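Side-chain contact in superoxide dismutase [FE] (PDB 1WB7), which destroys superoxide radicals by converting them to oxygen and hydrogen peroxide at one iron ion per subunit of a homotetramer: residues N182-A185 with D186-N189. The protein carries 1 engineered substitution. Residues are numbered along the deposited sequence; the frame is centred on the assembly and turned at random.
Sequences NKRA and DYVN
With CG beside the backbone N in both Lys-183 (chi1 -64°) and Asp-186 (chi1 -68°), the two side chains run side by side and point the same way. Asp-186 OD2 lies 3.3 Å from Lys-183 CB. Lys-183 NZ stays 4.7 Å from Asp-186 OD2, and a water spans the pair, accepting from Lys-183 NZ at 2.9 Å and donating to OD2; the opposite charges probably still attract. Lys-183, centre of an inverse gamma turn, is the N-cap residue of helix 184-191. Lys-183 O accepts a hydrogen bond from Asp-186 N (2.9 Å), which lies above the carbonyl plane, and a weak one from Tyr-187 N. Regular i to i+4 hydrogen bonds follow, from Val-188 N to Arg-184 O (2.9 Å) and from Asn-189 N to Ala-185 O (3.1 Å). Val-188 CG2 also packs against Arg-184 O, which lies at the edge of the Tyr-187 ring. Tyr-187 is buried, its OH bonded to Tyr-87 OH and to the main-chain O of the iron ligand Asp-170, which places it in the metal's second shell. Arg-184 NH2 hydrogen-bonds to Leu-130 O, just beyond helix 116-128, whose Thr-124 and Asn-128 pack on Val-188, while Leu-169 of strand 165-170 touches both Tyr-187 and Val-188.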
loop_
_atom_site.group_PDB
_atom_site.type_symbol
_atom_site.label_atom_id
_atom_site.label_comp_id
_atom_site.label_asym_id
_atom_site.label_seq_id
_atom_site.Cartn_x
_atom_site.Cartn_y
_atom_site.Cartn_z
ATOM N N ASN A 182 -18.665 15.038 -4.400
ATOM C CA ASN A 182 -18.197 13.696 -4.728
ATOM C C ASN A 182 -18.200 13.323 -6.212
ATOM O O ASN A 182 -17.974 12.158 -6.549
ATOM C CB ASN A 182 -19.005 12.658 -3.944
ATOM C CG ASN A 182 -20.439 12.556 -4.419
ATOM O OD1 ASN A 182 -21.123 13.565 -4.604
ATOM N ND2 ASN A 182 -20.907 11.328 -4.615
ATOM N N LYS A 183 -18.440 14.286 -7.097
ATOM C CA LYS A 183 -18.457 13.995 -8.535
ATOM C C LYS A 183 -17.075 14.149 -9.184
ATOM O O LYS A 183 -16.879 14.970 -10.082
ATOM C CB LYS A 183 -19.467 14.904 -9.241
ATOM C CG LYS A 183 -20.915 14.689 -8.808
ATOM C CD LYS A 183 -21.357 13.244 -9.032
ATOM C CE LYS A 183 -22.842 13.057 -8.739
ATOM N NZ LYS A 183 -23.699 13.854 -9.673
ATOM N N ARG A 184 -16.123 13.340 -8.732
ATOM C CA ARG A 184 -14.762 13.389 -9.248
ATOM C C ARG A 184 -14.696 13.323 -10.775
ATOM O O ARG A 184 -13.874 13.997 -11.394
ATOM C CB ARG A 184 -13.939 12.243 -8.648
ATOM C CG ARG A 184 -12.437 12.352 -8.890
ATOM C CD ARG A 184 -11.673 11.238 -8.188
ATOM N NE ARG A 184 -11.944 9.934 -8.785
ATOM C CZ ARG A 184 -11.412 8.793 -8.359
ATOM N NH1 ARG A 184 -10.582 8.790 -7.325
ATOM N NH2 ARG A 184 -11.697 7.656 -8.976
ATOM N N ALA A 185 -15.564 12.515 -11.379
ATOM C CA ALA A 185 -15.571 12.361 -12.831
ATOM C C ALA A 185 -15.842 13.666 -13.575
ATOM O O ALA A 185 -15.320 13.875 -14.675
ATOM C CB ALA A 185 -16.585 11.295 -13.242
ATOM N N ASP A 186 -16.658 14.539 -12.988
ATOM C CA ASP A 186 -16.956 15.821 -13.623
ATOM C C ASP A 186 -15.731 16.725 -13.548
ATOM O O ASP A 186 -15.454 17.498 -14.470
ATOM C CB ASP A 186 -18.151 16.504 -12.950
ATOM C CG ASP A 186 -19.455 15.759 -13.183
ATOM O OD1 ASP A 186 -19.597 15.124 -14.247
ATOM O OD2 ASP A 186 -20.347 15.819 -12.316
ATOM N N TYR A 187 -15.007 16.620 -12.439
ATOM C CA TYR A 187 -13.784 17.389 -12.230
ATOM C C TYR A 187 -12.752 16.933 -13.260
ATOM O O TYR A 187 -12.048 17.746 -13.853
ATOM C CB TYR A 187 -13.261 17.140 -10.811
ATOM C CG TYR A 187 -11.769 17.319 -10.640
ATOM C CD1 TYR A 187 -11.181 18.581 -10.714
ATOM C CD2 TYR A 187 -10.946 16.223 -10.385
ATOM C CE1 TYR A 187 -9.803 18.749 -10.535
ATOM C CE2 TYR A 187 -9.569 16.375 -10.205
ATOM C CZ TYR A 187 -9.003 17.643 -10.281
ATOM O OH TYR A 187 -7.646 17.796 -10.098
ATOM N N VAL A 188 -12.669 15.623 -13.471
ATOM C CA VAL A 188 -11.726 15.078 -14.437
ATOM C C VAL A 188 -12.031 15.622 -15.834
ATOM O O VAL A 188 -11.114 16.003 -16.564
ATOM C CB VAL A 188 -11.771 13.528 -14.457
ATOM C CG1 VAL A 188 -10.861 12.988 -15.553
ATOM C CG2 VAL A 188 -11.335 12.982 -13.106
ATOM N N ASN A 189 -13.312 15.669 -16.204
ATOM C CA ASN A 189 -13.687 16.184 -17.522
ATOM C C ASN A 189 -13.318 17.655 -17.653
ATOM O O ASN A 189 -12.797 18.084 -18.682
ATOM C CB ASN A 189 -15.190 16.037 -17.781
ATOM C CG ASN A 189 -15.619 14.593 -17.993
ATOM O OD1 ASN A 189 -14.894 13.792 -18.597
ATOM N ND2 ASN A 189 -16.820 14.259 -17.516
HETATM O O HOH W 1 -23.000 14.512 -12.454
#